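Local coordinates for transcriptional regulator, GntR family (Ralstonia eutropha, PDB 3IHU), which probably binds DNA through a GntR-type winged helix-turn-helix and regulates transcription, and also carries an FCD domain, at residues M181-D184 with D185-I189. Sequence-based numbering, arbitrary orientation. Where two conformers were deposited one is given.
Sequences MRLD and DYRRI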
loop_
_atom_site.group_PDB
_atom_site.type_symbol
_atom_site.label_atom_id
_atom_site.label_comp_id
_atom_site.label_asym_id
_atom_site.label_seq_id
_atom_site.Cartn_x
_atom_site.Cartn_y
_atom_site.Cartn_z
HETATM N N MSE A 181 -11.918 10.464 3.591
HETATM C CA MSE A 181 -11.729 9.845 4.906
HETATM C C MSE A 181 -10.268 9.422 5.065
HETATM O O MSE A 181 -9.646 9.590 6.124
HETATM C CB MSE A 181 -12.676 8.627 5.051
HETATM C CG MSE A 181 -12.472 7.729 6.280
HETATM SE SE MSE A 181 -13.305 5.959 6.061
HETATM C CE MSE A 181 -11.962 5.137 4.892
ATOM N N ARG A 182 -9.714 8.848 4.001
ATOM C CA ARG A 182 -8.345 8.350 4.089
ATOM C C ARG A 182 -7.374 9.511 4.330
ATOM O O ARG A 182 -6.439 9.396 5.092
ATOM C CB ARG A 182 -7.981 7.519 2.849
ATOM C CG ARG A 182 -8.860 6.247 2.712
ATOM C CD ARG A 182 -8.747 5.592 1.312
ATOM N NE ARG A 182 -7.347 5.484 0.938
ATOM C CZ ARG A 182 -6.843 5.689 -0.263
ATOM N NH1 ARG A 182 -7.622 6.011 -1.292
ATOM N NH2 ARG A 182 -5.541 5.597 -0.427
ATOM N N LEU A 183 -7.577 10.619 3.658
ATOM C CA LEU A 183 -6.680 11.775 3.828
ATOM C C LEU A 183 -6.686 12.256 5.293
ATOM O O LEU A 183 -5.631 12.521 5.900
ATOM C CB LEU A 183 -7.116 12.916 2.931
ATOM C CG LEU A 183 -6.390 14.227 3.227
ATOM C CD1 LEU A 183 -4.881 14.100 2.848
ATOM C CD2 LEU A 183 -7.085 15.395 2.495
ATOM N N ASP A 184 -7.878 12.367 5.868
ATOM C CA ASP A 184 -7.984 12.736 7.284
ATOM C C ASP A 184 -7.242 11.749 8.155
ATOM O O ASP A 184 -6.524 12.132 9.076
ATOM C CB ASP A 184 -9.409 12.772 7.794
ATOM C CG ASP A 184 -9.477 13.445 9.140
ATOM O OD1 ASP A 184 -9.095 14.625 9.185
ATOM O OD2 ASP A 184 -9.796 12.788 10.149
ATOM N N ASP A 185 -7.401 10.464 7.846
ATOM C CA ASP A 185 -6.670 9.456 8.580
ATOM C C ASP A 185 -5.134 9.637 8.504
ATOM O O ASP A 185 -4.399 9.446 9.504
ATOM C CB ASP A 185 -7.068 8.041 8.070
ATOM C CG ASP A 185 -8.489 7.656 8.426
ATOM O OD1 ASP A 185 -9.140 8.406 9.175
ATOM O OD2 ASP A 185 -8.961 6.584 7.962
ATOM N N TYR A 186 -4.642 9.916 7.302
ATOM C CA TYR A 186 -3.232 10.057 7.096
ATOM C C TYR A 186 -2.710 11.313 7.795
ATOM O O TYR A 186 -1.598 11.329 8.295
ATOM C CB TYR A 186 -2.865 10.153 5.616
ATOM C CG TYR A 186 -3.225 8.983 4.735
ATOM C CD1 TYR A 186 -3.133 7.686 5.199
ATOM C CD2 TYR A 186 -3.621 9.176 3.429
ATOM C CE1 TYR A 186 -3.430 6.621 4.397
ATOM C CE2 TYR A 186 -3.931 8.095 2.612
ATOM C CZ TYR A 186 -3.826 6.820 3.111
ATOM O OH TYR A 186 -4.150 5.715 2.348
ATOM N N ARG A 187 -3.516 12.368 7.782
ATOM C CA ARG A 187 -3.192 13.543 8.532
ATOM C C ARG A 187 -3.101 13.248 10.019
ATOM O O ARG A 187 -2.191 13.744 10.644
ATOM C CB ARG A 187 -4.196 14.647 8.266
ATOM C CG ARG A 187 -4.082 15.134 6.862
ATOM C CD ARG A 187 -5.241 16.064 6.515
ATOM N NE ARG A 187 -4.851 17.388 6.890
ATOM C CZ ARG A 187 -5.356 18.497 6.376
ATOM N NH1 ARG A 187 -6.328 18.452 5.446
ATOM N NH2 ARG A 187 -4.866 19.650 6.806
ATOM N N ARG A 188 -4.029 12.464 10.577
ATOM C CA ARG A 188 -3.960 12.139 12.012
ATOM C C ARG A 188 -2.704 11.289 12.325
ATOM O O ARG A 188 -2.069 11.473 13.381
ATOM C CB ARG A 188 -5.242 11.423 12.516
ATOM C CG ARG A 188 -6.504 12.314 12.477
ATOM C CD ARG A 188 -7.867 11.539 12.462
ATOM N NE ARG A 188 -8.973 12.457 12.707
ATOM C CZ ARG A 188 -9.418 12.827 13.918
ATOM N NH1 ARG A 188 -8.913 12.314 15.035
ATOM N NH2 ARG A 188 -10.409 13.714 14.012
ATOM N N ILE A 189 -2.367 10.350 11.423
ATOM C CA ILE A 189 -1.163 9.552 11.600
ATOM C C ILE A 189 0.065 10.483 11.689
ATOM O O ILE A 189 0.834 10.379 12.620
ATOM C CB ILE A 189 -0.937 8.487 10.496
ATOM C CG1 ILE A 189 -1.978 7.370 10.584
ATOM C CG2 ILE A 189 0.510 7.925 10.602
ATOM C CD1 ILE A 189 -2.098 6.483 9.345
#
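Arg-182 and Tyr-186, one turn apart on helix 179-195, run side by side on its buried flank. The guanidinium stands perpendicular to the phenol ring, and its NH2 donates to Tyr-186 OH at 3.1 Å, while NH1 is taken by the carbonyl of Leu-175. Arg-182 O sits over one face of the ring, offset toward the rim, and accepts the ordinary helical bond from Tyr-186 N at 2.9 Å. Packing is close here: Arg-141 of helix 134-152 touches both side chains, joined by Phe-137 at Arg-182 and Tyr-145 at Tyr-186, and His-208 meets the tyrosine ring. Asp-185 is likewise buried, its OD2 accepting from His-208 and Asn-211 of helix 198-219. All this lies on one helix of the FCD-type helical bundle, whose flanks meet several neighbours. Leu-183 CG rests 3.9 Å from Arg-187 CD, where both side chains touch helix 112-130, although Arg-187 as a residue is exposed. On the looser, solvent-facing side, Asp-184 and Arg-188 form a salt bridge. With Asp-184 CG anti to the backbone N (chi1 -167°), Arg-188 NE meets Asp-184 OD2 on its syn side at 2.7 Å, 25° out of the carboxylate plane; the oxygen lies near the guanidinium plane, but the two flat groups are turned 64° apart.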